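Local coordinates for protein putative metallopeptidase (Shewanella baltica OS155, PDB 3IEH) that probably acts as a zinc-dependent metallocarboxypeptidase of the M14 family, hydrolysing peptide or possibly ester bonds, at residues A[26-31]-A[85-90]; A[44-49]-A[152-157]; A[177-182]-A[210-215]; A[190-195]-A[239-244]; A[202-207]-A[249-254]. All blocks are in the same frame, centred on the assembly; numbering follows the deposited sequence.

Contact 1 of 5, residues A[26-31]-A[85-90]; sequences DNFYLL and GLLHFL
Leu87 reaches out from helix 81-91 and puts its branched end between Phe28 and Leu31, which stand one turn apart on helix 25-39. Its CB starts toward that helix, and with CG swung to the side of the backbone N (chi1 -85°) the chain carries on outward, its fork meeting both residues. Leu87 CG already borders the aromatic side, 3.9 Å from Phe28 CE1. The CD1 methyl comes up to the ring obliquely, Leu87 CD1 lying just 3.4 Å from Phe28 CD1, a tight approach. Leu87 CD1 also has the backbone of helix 25-39 close by, with Phe28 O at 3.7 Å, and it touches Leu31 CB at 3.9 Å. This is helix-on-helix packing within the alpha/beta fold of the M14 peptidases: helix 81-91 comes shortly after His76 and Glu79, two of the zinc ligands, and helix 25-39 packs against it. The remaining methyl of Leu87, CD2, turns to main chain and stands 3.8 Å from the carbonyl carbon of Leu31. Leu31 itself crosses Leu87 at about a right angle, its CD1 methyl 4.1 Å from CD1 of Leu87. A first torsion of 175° turns the Phe28 ring away from its own backbone N and toward helix 81-91, where Trp84 meets it edge-to-face, while Phe114 packs against it with the ring planes at about 55°.

Contact 2 of 5, residues A[44-49]-A[152-157]; sequences KNLGEV and LDHAQL
A methyl group sits almost squarely over the middle of an imidazole: CD2 of Leu46 is 3.9 Å from the centroid of the His154 ring and just 7° off its normal, a clean CH-pi contact. The leucine's CB lies beside the same ring, Leu46 CB being 3.9 Å from His154 CE1, and its backbone carbonyl comes closer still, with Leu46 O 3.3 Å from His154 CE1. The imidazole reaches across to the strand, and its ND1 donates to the carbonyl of Leu150, a bond that fixes how the ring is turned. With an alanine here in place of His154 the imidazole is gone, and the Leu46 methyl would probably lose its packing surface and the Leu150 carbonyl its donor. Farther along, the other end of the contact is looser, with Leu46 CD2 4.3 Å from Leu157 CD2 and Lys44 NZ 4.2 Å from Leu157 CD1. Leu46 and Gly47 form a classic beta bulge opposite Val54 on strand 52-58. His154 is the N-cap residue of helix 155-162, and Leu46 also touches Leu151 of helix 146-152, so strand 42-49, at the margin of the main sheet, is packed against the junction of two consecutive helices.

Contact 3 of 5, residues A[177-182]-A[210-215]; sequences EAYVYS and GEIDAC
Tyr179 and Ile212 belong to backbones that keep well apart, their CA atoms 9.9 Å from each other, so side chains alone bridge the space. Residues 179-182 run as a strand of the main sheet, whereas 210-215 form a small hairpin that reverses through a type II' beta turn from Ile212 to Cys215. Ile212 points its branches at two tyrosines that alternate along the strand. Ile212 CG1 approaches the Tyr179 ring obliquely, 3.8 Å from Tyr179 CE2, and Ile212 CG2 lies 3.7 Å from Tyr179 OH. Tyr181 arrives with its end: Tyr181 OH is only 3.2 Å from Ile212 CG2, a snug fit. Tyr179 holds CG between its backbone N and carbonyl carbon (chi1 58°), bringing the ring out toward the hairpin. Replacing Ile212 by an alanine would probably open a gap beside both phenol ends and cost the Tyr181 hydroxyl end this packing. The hydroxyl of Tyr179 hydrogen-bonds to Asp172, and the side chain of Tyr179 touches Glu246, the predicted proton donor or acceptor. The chemistry is thus lopsided: a hydrocarbon wedge packs against two phenols while the polar need of Tyr179 is met elsewhere, and Tyr179, its side chain about 8 Å from the zinc ion, links the hairpin to the surroundings of the metal site.

Contact 4 of 5, residues A[190-195]-A[239-244]; sequences GRFSLD and ARVGAC
Phe192, in the first turn of helix 191-201, is one of the residues through which that helix packs on the sheet of this alpha/beta fold, meeting Val241, Gly242 and Ala243 where strand 242-248 begins. Gly190 takes the N-cap position. The first torsion, at 179°, extends the phenyl group away from its own main-chain N so that it projects to the strand, where it is met on one face and at one edge. Over the face comes Val241: its CB lies 4.1 Å from the centroid of the Phe192 ring, 15° off the normal and displaced toward the rim, a CH-pi contact, and Val241 CG2 is 3.9 Å from Phe192 CZ. At the edge, in the ring plane, lies Gly242 O, 3.4 Å from Phe192 CE2. Ala243 adds its methyl obliquely, Ala243 CB being 4.0 Å from Phe192 CZ. Val241 and Ala243 both direct their CB atoms at the helix, and the glycine between them brings only main chain to the ring. On the helix's outer side Arg191 and Asp195 pair by charge alone, NH2 to OD1 at 3.4 Å, with the oxygen well out of the guanidinium plane. The start of helix 191-201 is thus tied to strand 242-248 through Phe192, to strand 179-183 through a hydrogen bond from Ser193 to Ser182, and to the end of helix 253-271 where Phe192 touches Cys271.

Contact 5 of 5, residues A[202-207]-A[249-254]; sequences GYFPIA and ALQNFD
Phe204 and Pro205 are the two residues of 202-207 that meet Gln251, and the walk toward them begins just past the end of helix 191-201. Tyr203 comes first: it turns its own side chain to helix 253-271, but Tyr203 CB sits 3.6 Å above the plane of the Phe204 ring, toward the rim, and so helps to fix how Phe204 lies. Phe204 follows, and its ring runs past Gln251 in the opposite direction. Here the glutamine uses its aliphatic part. Gln251 CG approaches the ring obliquely, 3.6 Å from Phe204 CD1, and Gln251 CB comes equally near, 3.6 Å from Phe204 CE1. A bend at chi2 (-64°) folds the glutamine chain over, so the amide plane ends up 25° from the plane of the ring. Pro205 is next and meets the polar end, Pro205 CD lying 4.2 Å from Gln251 NE2, which is only a loose touch. Beyond it, Ile206 and Ala207 carry the loop off alongside Ala178, which is backbone-bonded to both Pro205 and Ala207. Across the contact, Asn252 is the N-cap of helix 253-271, and its OD1 accepts from the backbone N of Gln255. Gln251 therefore plays a double part: its methylene groups pack against a buried aromatic ring, while NE2 donates to the carbonyl of Arg176, a bond that should set the turn of the amide and that links the approach to helix 253-271 with the backbone at Arg176.

Overall arrangement
All five contacts belong to a single M14 domain built on a mixed eight-stranded sheet. Contacts 1 and 2 come first and interleave along the chain, their centres 21 Å apart, on the side where helix 25-39 leads into outermost strand 42-49. Contacts 3, 4 and 5 come after both, and their segments alternate with one another. Contact 3 lies about 14 Å from contact 5 and 15 Å from contact 4, centre to centre, and touches both: strands 179-183 and 242-248 are neighbours, while Ala178 pairs with the backbone of 202-207. Contacts 2 and 5 are farthest apart, 32 Å, on opposite sides of the chain's centre, and contact 3 reaches close to the zinc site.

Contact 1 of 5, residues A[26-31]-A[85-90]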
# COMPACT_ATOMS: atom_id res chain seq x y z
N ASP A 26 7.87 8.32 -15.12
CA ASP A 26 8.62 9.58 -15.14
C ASP A 26 7.75 10.71 -14.60
O ASP A 26 8.15 11.48 -13.73
CB ASP A 26 9.14 9.94 -16.55
CG ASP A 26 10.26 9.01 -17.02
OD1 ASP A 26 11.06 8.56 -16.17
OD2 ASP A 26 10.36 8.75 -18.25
N ASN A 27 6.54 10.79 -15.14
CA ASN A 27 5.58 11.77 -14.66
C ASN A 27 5.20 11.50 -13.20
O ASN A 27 5.09 12.43 -12.39
CB ASN A 27 4.35 11.79 -15.58
CG ASN A 27 3.39 12.90 -15.22
OD1 ASN A 27 3.81 14.04 -14.98
ND2 ASN A 27 2.09 12.57 -15.14
N PHE A 28 5.05 10.22 -12.84
CA PHE A 28 4.74 9.83 -11.47
C PHE A 28 5.74 10.44 -10.49
O PHE A 28 5.36 11.11 -9.53
CB PHE A 28 4.69 8.29 -11.28
CG PHE A 28 4.49 7.87 -9.86
CD1 PHE A 28 3.23 7.86 -9.30
CD2 PHE A 28 5.56 7.55 -9.07
CE1 PHE A 28 3.05 7.51 -7.99
CE2 PHE A 28 5.38 7.23 -7.76
CZ PHE A 28 4.13 7.22 -7.21
N TYR A 29 7.02 10.22 -10.75
CA TYR A 29 8.07 10.74 -9.88
C TYR A 29 8.22 12.26 -9.84
O TYR A 29 8.58 12.81 -8.81
CB TYR A 29 9.42 10.14 -10.27
CG TYR A 29 9.61 8.71 -9.86
CD1 TYR A 29 9.37 8.30 -8.56
CD2 TYR A 29 10.08 7.77 -10.76
CE1 TYR A 29 9.59 6.97 -8.17
CE2 TYR A 29 10.30 6.47 -10.39
CZ TYR A 29 10.05 6.06 -9.10
OH TYR A 29 10.27 4.74 -8.76
N LEU A 30 7.99 12.92 -10.98
CA LEU A 30 7.99 14.39 -11.06
C LEU A 30 6.96 14.97 -10.10
O LEU A 30 7.27 15.86 -9.33
CB LEU A 30 7.70 14.84 -12.49
CG LEU A 30 7.49 16.33 -12.75
CD1 LEU A 30 8.69 17.13 -12.26
CD2 LEU A 30 7.26 16.61 -14.23
N LEU A 31 5.73 14.44 -10.13
CA LEU A 31 4.67 14.90 -9.23
C LEU A 31 4.97 14.43 -7.78
O LEU A 31 4.67 15.13 -6.82
CB LEU A 31 3.29 14.39 -9.67
CG LEU A 31 2.78 14.71 -11.09
CD1 LEU A 31 1.47 13.99 -11.35
CD2 LEU A 31 2.65 16.22 -11.40
N GLY A 85 -3.21 6.97 -6.64
CA GLY A 85 -4.12 7.30 -5.55
C GLY A 85 -3.39 8.03 -4.44
O GLY A 85 -3.94 8.95 -3.85
N LEU A 86 -2.16 7.62 -4.15
CA LEU A 86 -1.35 8.30 -3.13
C LEU A 86 -1.00 9.71 -3.58
O LEU A 86 -1.02 10.63 -2.77
CB LEU A 86 -0.07 7.52 -2.79
CG LEU A 86 0.73 8.01 -1.58
CD1 LEU A 86 -0.14 8.41 -0.37
CD2 LEU A 86 1.73 6.92 -1.15
N LEU A 87 -0.70 9.88 -4.87
CA LEU A 87 -0.40 11.21 -5.38
C LEU A 87 -1.63 12.10 -5.23
O LEU A 87 -1.51 13.25 -4.87
CB LEU A 87 0.03 11.20 -6.86
CG LEU A 87 1.50 10.94 -7.17
CD1 LEU A 87 1.74 10.91 -8.72
CD2 LEU A 87 2.37 12.02 -6.50
N HIS A 88 -2.80 11.56 -5.55
CA HIS A 88 -4.02 12.32 -5.45
C HIS A 88 -4.21 12.81 -4.02
O HIS A 88 -4.46 14.00 -3.77
CB HIS A 88 -5.21 11.48 -5.85
CG HIS A 88 -6.49 12.24 -5.75
ND1 HIS A 88 -7.22 12.29 -4.59
CD2 HIS A 88 -7.10 13.06 -6.63
CE1 HIS A 88 -8.27 13.08 -4.77
NE2 HIS A 88 -8.22 13.55 -6.01
N PHE A 89 -4.09 11.88 -3.09
CA PHE A 89 -4.22 12.17 -1.67
C PHE A 89 -3.25 13.25 -1.19
O PHE A 89 -3.64 14.12 -0.42
CB PHE A 89 -3.99 10.88 -0.89
CG PHE A 89 -3.73 11.08 0.55
CD1 PHE A 89 -4.79 11.19 1.45
CD2 PHE A 89 -2.43 11.11 1.03
CE1 PHE A 89 -4.56 11.34 2.80
CE2 PHE A 89 -2.18 11.27 2.38
CZ PHE A 89 -3.25 11.39 3.27
N LEU A 90 -2.00 13.19 -1.64
CA LEU A 90 -1.00 14.15 -1.22
C LEU A 90 -1.28 15.52 -1.78
O LEU A 90 -1.05 16.53 -1.11
CB LEU A 90 0.41 13.73 -1.65
CG LEU A 90 0.89 12.48 -0.92
CD1 LEU A 90 2.18 11.94 -1.58
CD2 LEU A 90 1.04 12.74 0.59

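Contact 2 of 5, residues A[44-49]-A[152-157]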
# COMPACT_ATOMS: atom_id res chain seq x y z
N LYS A 44 14.26 8.65 2.80
CA LYS A 44 15.22 7.67 3.29
C LYS A 44 15.29 6.56 2.25
O LYS A 44 14.42 5.71 2.18
CB LYS A 44 14.86 7.19 4.70
CG LYS A 44 15.39 8.14 5.80
CD LYS A 44 14.48 8.24 7.00
CE LYS A 44 15.18 8.80 8.23
NZ LYS A 44 16.07 7.77 8.88
N ASN A 45 16.31 6.64 1.41
CA ASN A 45 16.56 5.66 0.37
C ASN A 45 16.92 4.33 0.99
O ASN A 45 17.84 4.26 1.80
CB ASN A 45 17.72 6.10 -0.52
CG ASN A 45 18.01 5.09 -1.64
OD1 ASN A 45 17.12 4.70 -2.40
ND2 ASN A 45 19.26 4.66 -1.74
N LEU A 46 16.19 3.27 0.64
CA LEU A 46 16.46 1.92 1.17
C LEU A 46 17.40 1.14 0.24
O LEU A 46 18.07 0.18 0.67
CB LEU A 46 15.15 1.16 1.40
CG LEU A 46 14.08 1.91 2.21
CD1 LEU A 46 13.01 0.95 2.66
CD2 LEU A 46 14.69 2.61 3.43
N GLY A 47 17.43 1.55 -1.02
CA GLY A 47 18.27 0.93 -2.05
C GLY A 47 17.73 1.17 -3.46
O GLY A 47 16.89 2.07 -3.68
N GLU A 48 18.20 0.39 -4.41
CA GLU A 48 17.78 0.54 -5.80
C GLU A 48 17.37 -0.81 -6.42
O GLU A 48 17.76 -1.87 -5.93
CB GLU A 48 18.89 1.19 -6.63
CG GLU A 48 20.04 0.25 -6.99
N VAL A 49 16.56 -0.75 -7.47
CA VAL A 49 16.17 -1.93 -8.23
C VAL A 49 16.01 -1.47 -9.67
O VAL A 49 15.24 -0.55 -9.97
CB VAL A 49 14.90 -2.63 -7.66
CG1 VAL A 49 13.79 -1.66 -7.46
CG2 VAL A 49 14.47 -3.80 -8.58
N LEU A 152 13.38 -5.65 4.43
CA LEU A 152 13.78 -6.44 5.60
C LEU A 152 15.05 -5.89 6.22
O LEU A 152 15.16 -5.83 7.44
CB LEU A 152 13.98 -7.91 5.23
CG LEU A 152 12.73 -8.78 5.05
CD1 LEU A 152 13.07 -10.13 4.38
CD2 LEU A 152 12.02 -9.02 6.38
N ASP A 153 16.02 -5.51 5.39
CA ASP A 153 17.25 -4.88 5.88
C ASP A 153 16.98 -3.62 6.71
O ASP A 153 17.85 -3.19 7.45
CB ASP A 153 18.19 -4.49 4.73
CG ASP A 153 18.89 -5.70 4.08
OD1 ASP A 153 18.89 -6.82 4.66
OD2 ASP A 153 19.45 -5.53 2.96
N HIS A 154 15.80 -3.02 6.55
CA HIS A 154 15.41 -1.84 7.33
C HIS A 154 14.18 -2.13 8.22
O HIS A 154 13.36 -1.24 8.49
CB HIS A 154 15.13 -0.68 6.39
CG HIS A 154 16.33 -0.23 5.62
ND1 HIS A 154 16.68 -0.78 4.41
CD2 HIS A 154 17.24 0.74 5.87
CE1 HIS A 154 17.76 -0.17 3.95
NE2 HIS A 154 18.12 0.75 4.82
N ALA A 155 14.07 -3.36 8.69
CA ALA A 155 12.94 -3.81 9.48
C ALA A 155 12.69 -2.96 10.70
O ALA A 155 11.54 -2.76 11.06
CB ALA A 155 13.11 -5.29 9.91
N GLN A 156 13.74 -2.46 11.34
CA GLN A 156 13.53 -1.69 12.55
C GLN A 156 12.93 -0.32 12.24
O GLN A 156 12.00 0.15 12.93
CB GLN A 156 14.80 -1.62 13.39
CG GLN A 156 15.04 -2.93 14.19
N LEU A 157 13.43 0.30 11.17
CA LEU A 157 12.92 1.57 10.71
C LEU A 157 11.44 1.44 10.34
O LEU A 157 10.63 2.29 10.67
CB LEU A 157 13.72 2.04 9.52
CG LEU A 157 13.30 3.35 8.87
CD1 LEU A 157 13.57 4.50 9.83
CD2 LEU A 157 14.07 3.49 7.56

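Contact 3 of 5, residues A[177-182]-A[210-215]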
# COMPACT_ATOMS: atom_id res chain seq x y z
N GLU A 177 -15.22 -6.11 -7.92
CA GLU A 177 -15.76 -5.86 -6.58
C GLU A 177 -14.65 -5.53 -5.60
O GLU A 177 -13.60 -6.18 -5.62
CB GLU A 177 -16.47 -7.13 -6.09
CG GLU A 177 -17.72 -7.48 -6.86
CD GLU A 177 -18.37 -8.77 -6.40
OE1 GLU A 177 -17.65 -9.64 -5.88
OE2 GLU A 177 -19.59 -8.93 -6.57
N ALA A 178 -14.85 -4.55 -4.73
CA ALA A 178 -13.80 -4.15 -3.76
C ALA A 178 -13.76 -5.10 -2.55
O ALA A 178 -14.74 -5.78 -2.24
CB ALA A 178 -14.03 -2.72 -3.29
N TYR A 179 -12.62 -5.14 -1.87
CA TYR A 179 -12.53 -5.85 -0.60
C TYR A 179 -11.29 -5.39 0.13
O TYR A 179 -10.49 -4.60 -0.38
CB TYR A 179 -12.59 -7.39 -0.78
CG TYR A 179 -11.53 -7.95 -1.67
CD1 TYR A 179 -11.66 -7.90 -3.07
CD2 TYR A 179 -10.38 -8.55 -1.12
CE1 TYR A 179 -10.68 -8.43 -3.91
CE2 TYR A 179 -9.37 -9.09 -1.96
CZ TYR A 179 -9.52 -9.00 -3.35
OH TYR A 179 -8.53 -9.52 -4.17
N VAL A 180 -11.17 -5.83 1.38
CA VAL A 180 -10.09 -5.40 2.24
C VAL A 180 -9.68 -6.50 3.21
O VAL A 180 -10.54 -7.15 3.77
CB VAL A 180 -10.49 -4.12 3.05
CG1 VAL A 180 -11.84 -4.30 3.68
CG2 VAL A 180 -9.44 -3.84 4.12
N TYR A 181 -8.38 -6.72 3.35
CA TYR A 181 -7.80 -7.62 4.34
C TYR A 181 -7.51 -6.73 5.52
O TYR A 181 -6.85 -5.73 5.33
CB TYR A 181 -6.44 -8.20 3.87
CG TYR A 181 -6.46 -9.10 2.64
CD1 TYR A 181 -6.36 -8.56 1.35
CD2 TYR A 181 -6.52 -10.47 2.76
CE1 TYR A 181 -6.37 -9.38 0.23
CE2 TYR A 181 -6.54 -11.29 1.66
CZ TYR A 181 -6.46 -10.76 0.40
OH TYR A 181 -6.47 -11.61 -0.69
N SER A 182 -7.95 -7.09 6.72
CA SER A 182 -7.62 -6.28 7.91
C SER A 182 -7.08 -7.14 9.04
O SER A 182 -7.25 -8.36 9.05
CB SER A 182 -8.81 -5.44 8.41
OG SER A 182 -9.82 -6.25 8.98
N GLY A 210 -17.09 -15.34 -1.52
CA GLY A 210 -16.11 -16.01 -2.37
C GLY A 210 -14.93 -16.37 -1.49
O GLY A 210 -15.03 -16.42 -0.24
N GLU A 211 -13.82 -16.67 -2.15
CA GLU A 211 -12.56 -16.82 -1.45
C GLU A 211 -11.47 -16.24 -2.33
O GLU A 211 -11.49 -16.40 -3.54
CB GLU A 211 -12.29 -18.28 -1.05
CG GLU A 211 -12.23 -19.30 -2.19
CD GLU A 211 -11.59 -20.64 -1.78
OE1 GLU A 211 -11.66 -21.00 -0.58
OE2 GLU A 211 -11.02 -21.32 -2.66
N ILE A 212 -10.55 -15.50 -1.72
CA ILE A 212 -9.34 -15.04 -2.41
C ILE A 212 -8.28 -15.99 -1.82
O ILE A 212 -8.06 -15.98 -0.60
CB ILE A 212 -9.06 -13.54 -2.20
CG1 ILE A 212 -10.32 -12.71 -2.45
CG2 ILE A 212 -7.94 -13.05 -3.12
CD1 ILE A 212 -10.86 -12.79 -3.86
N ASP A 213 -7.68 -16.84 -2.67
CA ASP A 213 -6.79 -17.94 -2.23
C ASP A 213 -7.66 -18.96 -1.46
O ASP A 213 -8.82 -19.20 -1.83
CB ASP A 213 -5.59 -17.41 -1.41
CG ASP A 213 -4.84 -16.25 -2.11
OD1 ASP A 213 -4.88 -16.18 -3.37
OD2 ASP A 213 -4.20 -15.42 -1.41
N ALA A 214 -7.15 -19.58 -0.39
CA ALA A 214 -8.00 -20.45 0.42
C ALA A 214 -8.75 -19.59 1.43
O ALA A 214 -9.33 -20.12 2.37
CB ALA A 214 -7.19 -21.53 1.13
N CYS A 215 -8.74 -18.26 1.20
CA CYS A 215 -9.35 -17.28 2.12
C CYS A 215 -10.76 -16.79 1.81
O CYS A 215 -10.97 -16.07 0.84
CB CYS A 215 -8.46 -16.06 2.26
SG CYS A 215 -7.82 -15.96 3.89

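Contact 4 of 5, residues A[190-195]-A[239-244]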
# COMPACT_ATOMS: atom_id res chain seq x y z
N GLY A 190 -13.82 -4.63 14.00
CA GLY A 190 -14.38 -3.45 14.63
C GLY A 190 -14.52 -2.32 13.63
O GLY A 190 -14.53 -2.55 12.40
N ARG A 191 -14.59 -1.10 14.15
CA ARG A 191 -14.78 0.09 13.32
C ARG A 191 -13.69 0.30 12.26
O ARG A 191 -13.98 0.68 11.13
CB ARG A 191 -14.99 1.32 14.22
CG ARG A 191 -14.20 2.59 13.84
CD ARG A 191 -15.07 3.84 13.87
NE ARG A 191 -15.90 3.89 12.67
CZ ARG A 191 -16.46 4.99 12.18
NH1 ARG A 191 -16.30 6.17 12.78
NH2 ARG A 191 -17.19 4.91 11.07
N PHE A 192 -12.44 0.04 12.63
CA PHE A 192 -11.33 0.14 11.70
C PHE A 192 -11.60 -0.63 10.38
O PHE A 192 -11.60 -0.06 9.30
CB PHE A 192 -10.07 -0.40 12.38
CG PHE A 192 -8.87 -0.37 11.51
CD1 PHE A 192 -8.21 0.81 11.26
CD2 PHE A 192 -8.40 -1.55 10.92
CE1 PHE A 192 -7.09 0.84 10.42
CE2 PHE A 192 -7.29 -1.53 10.10
CZ PHE A 192 -6.63 -0.34 9.85
N SER A 193 -11.85 -1.94 10.52
CA SER A 193 -12.15 -2.85 9.42
C SER A 193 -13.41 -2.42 8.68
O SER A 193 -13.40 -2.28 7.45
CB SER A 193 -12.33 -4.29 9.97
OG SER A 193 -11.14 -4.75 10.62
N LEU A 194 -14.48 -2.19 9.43
CA LEU A 194 -15.79 -1.88 8.82
C LEU A 194 -15.83 -0.53 8.10
O LEU A 194 -16.54 -0.41 7.11
CB LEU A 194 -16.90 -1.96 9.87
CG LEU A 194 -17.09 -3.37 10.45
CD1 LEU A 194 -18.10 -3.30 11.56
CD2 LEU A 194 -17.50 -4.42 9.39
N ASP A 195 -15.07 0.45 8.58
CA ASP A 195 -15.06 1.76 7.96
C ASP A 195 -14.31 1.73 6.64
O ASP A 195 -14.71 2.39 5.68
CB ASP A 195 -14.44 2.83 8.87
CG ASP A 195 -14.48 4.22 8.22
OD1 ASP A 195 -15.59 4.76 8.04
OD2 ASP A 195 -13.41 4.77 7.88
N ALA A 239 2.88 -4.05 14.38
CA ALA A 239 1.90 -3.07 13.84
C ALA A 239 0.54 -3.41 14.46
O ALA A 239 0.03 -4.54 14.30
CB ALA A 239 1.84 -3.11 12.31
N ARG A 240 -0.01 -2.43 15.18
CA ARG A 240 -1.20 -2.65 16.02
C ARG A 240 -2.45 -2.99 15.23
O ARG A 240 -3.26 -3.80 15.68
CB ARG A 240 -1.45 -1.47 16.95
CG ARG A 240 -0.47 -1.44 18.09
CD ARG A 240 -0.69 -0.24 18.99
NE ARG A 240 0.26 -0.19 20.10
CZ ARG A 240 1.38 0.54 20.13
NH1 ARG A 240 1.72 1.34 19.11
NH2 ARG A 240 2.18 0.46 21.19
N VAL A 241 -2.60 -2.34 14.08
CA VAL A 241 -3.65 -2.63 13.13
C VAL A 241 -3.03 -2.54 11.73
O VAL A 241 -2.05 -1.79 11.49
CB VAL A 241 -4.82 -1.63 13.23
CG1 VAL A 241 -5.50 -1.75 14.55
CG2 VAL A 241 -4.34 -0.15 12.98
N GLY A 242 -3.59 -3.30 10.82
CA GLY A 242 -3.16 -3.30 9.42
C GLY A 242 -4.37 -3.49 8.53
O GLY A 242 -5.35 -4.10 8.94
N ALA A 243 -4.30 -2.94 7.32
CA ALA A 243 -5.31 -3.16 6.29
C ALA A 243 -4.60 -3.21 4.95
O ALA A 243 -3.67 -2.42 4.70
CB ALA A 243 -6.35 -2.04 6.27
N CYS A 244 -5.03 -4.14 4.11
CA CYS A 244 -4.61 -4.19 2.73
C CYS A 244 -5.86 -4.05 1.88
O CYS A 244 -6.62 -4.99 1.74
CB CYS A 244 -3.90 -5.49 2.39
SG CYS A 244 -3.64 -5.71 0.59

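Contact 5 of 5, residues A[202-207]-A[249-254]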
# COMPACT_ATOMS: atom_id res chain seq x y z
N GLY A 202 -18.35 2.71 -1.03
CA GLY A 202 -18.90 3.95 -1.57
C GLY A 202 -18.52 4.21 -3.02
O GLY A 202 -19.13 5.04 -3.66
N TYR A 203 -17.49 3.53 -3.52
CA TYR A 203 -17.07 3.66 -4.92
C TYR A 203 -17.40 2.44 -5.75
O TYR A 203 -17.59 2.56 -6.96
CB TYR A 203 -15.56 3.89 -5.04
CG TYR A 203 -15.13 5.18 -4.42
CD1 TYR A 203 -14.89 5.25 -3.07
CD2 TYR A 203 -15.02 6.34 -5.18
CE1 TYR A 203 -14.51 6.42 -2.46
CE2 TYR A 203 -14.65 7.54 -4.57
CZ TYR A 203 -14.40 7.57 -3.21
OH TYR A 203 -14.03 8.73 -2.56
N PHE A 204 -17.43 1.27 -5.11
CA PHE A 204 -17.58 0.03 -5.87
C PHE A 204 -18.54 -0.94 -5.21
O PHE A 204 -18.85 -0.81 -4.02
CB PHE A 204 -16.22 -0.67 -6.02
CG PHE A 204 -15.15 0.20 -6.58
CD1 PHE A 204 -15.21 0.64 -7.89
CD2 PHE A 204 -14.08 0.59 -5.79
CE1 PHE A 204 -14.23 1.45 -8.41
CE2 PHE A 204 -13.10 1.41 -6.30
CZ PHE A 204 -13.17 1.84 -7.61
N PRO A 205 -19.03 -1.90 -5.99
CA PRO A 205 -19.74 -3.00 -5.31
C PRO A 205 -18.70 -3.79 -4.46
O PRO A 205 -17.51 -3.77 -4.78
CB PRO A 205 -20.31 -3.86 -6.44
CG PRO A 205 -19.58 -3.43 -7.73
CD PRO A 205 -18.94 -2.07 -7.46
N ILE A 206 -19.17 -4.46 -3.42
CA ILE A 206 -18.34 -5.17 -2.46
C ILE A 206 -18.25 -6.68 -2.75
O ILE A 206 -19.17 -7.28 -3.26
CB ILE A 206 -18.95 -4.93 -1.05
CG1 ILE A 206 -18.62 -3.51 -0.58
CG2 ILE A 206 -18.50 -5.98 -0.06
CD1 ILE A 206 -17.14 -3.09 -0.64
N ALA A 207 -17.13 -7.31 -2.40
CA ALA A 207 -16.99 -8.78 -2.57
C ALA A 207 -17.83 -9.43 -1.47
O ALA A 207 -17.34 -9.72 -0.37
CB ALA A 207 -15.55 -9.19 -2.46
N ALA A 249 -9.63 -3.67 -10.29
CA ALA A 249 -8.94 -3.09 -11.45
C ALA A 249 -9.68 -3.30 -12.77
O ALA A 249 -9.17 -2.91 -13.83
CB ALA A 249 -7.49 -3.60 -11.53
N LEU A 250 -10.86 -3.93 -12.71
CA LEU A 250 -11.78 -4.04 -13.88
C LEU A 250 -12.70 -2.81 -13.96
O LEU A 250 -13.44 -2.66 -14.91
CB LEU A 250 -12.63 -5.33 -13.84
CG LEU A 250 -11.91 -6.68 -13.98
CD1 LEU A 250 -12.90 -7.87 -13.81
CD2 LEU A 250 -11.15 -6.75 -15.33
N GLN A 251 -12.68 -1.95 -12.95
CA GLN A 251 -13.44 -0.72 -12.96
C GLN A 251 -12.57 0.41 -13.51
O GLN A 251 -11.36 0.27 -13.73
CB GLN A 251 -13.90 -0.36 -11.53
CG GLN A 251 -14.81 -1.38 -10.82
CD GLN A 251 -16.16 -1.59 -11.49
OE1 GLN A 251 -16.52 -0.84 -12.39
NE2 GLN A 251 -16.93 -2.62 -11.05
N ASN A 252 -13.21 1.56 -13.69
CA ASN A 252 -12.60 2.78 -14.16
C ASN A 252 -11.39 3.24 -13.33
O ASN A 252 -11.44 3.36 -12.10
CB ASN A 252 -13.65 3.89 -14.23
CG ASN A 252 -13.07 5.21 -14.66
OD1 ASN A 252 -12.39 5.91 -13.88
ND2 ASN A 252 -13.32 5.58 -15.92
N PHE A 253 -10.31 3.53 -14.04
CA PHE A 253 -9.05 3.85 -13.40
C PHE A 253 -9.15 5.06 -12.44
O PHE A 253 -8.74 4.94 -11.27
CB PHE A 253 -7.94 4.02 -14.45
CG PHE A 253 -6.60 4.25 -13.83
CD1 PHE A 253 -5.86 3.19 -13.35
CD2 PHE A 253 -6.10 5.55 -13.68
CE1 PHE A 253 -4.62 3.40 -12.76
CE2 PHE A 253 -4.86 5.76 -13.07
CZ PHE A 253 -4.11 4.67 -12.62
N ASP A 254 -9.73 6.19 -12.87
CA ASP A 254 -9.83 7.36 -11.98
C ASP A 254 -10.72 7.15 -10.75
O ASP A 254 -10.46 7.71 -9.68
CB ASP A 254 -10.22 8.62 -12.75
CG ASP A 254 -9.10 9.08 -13.71
OD1 ASP A 254 -7.90 9.05 -13.37
OD2 ASP A 254 -9.44 9.49 -14.82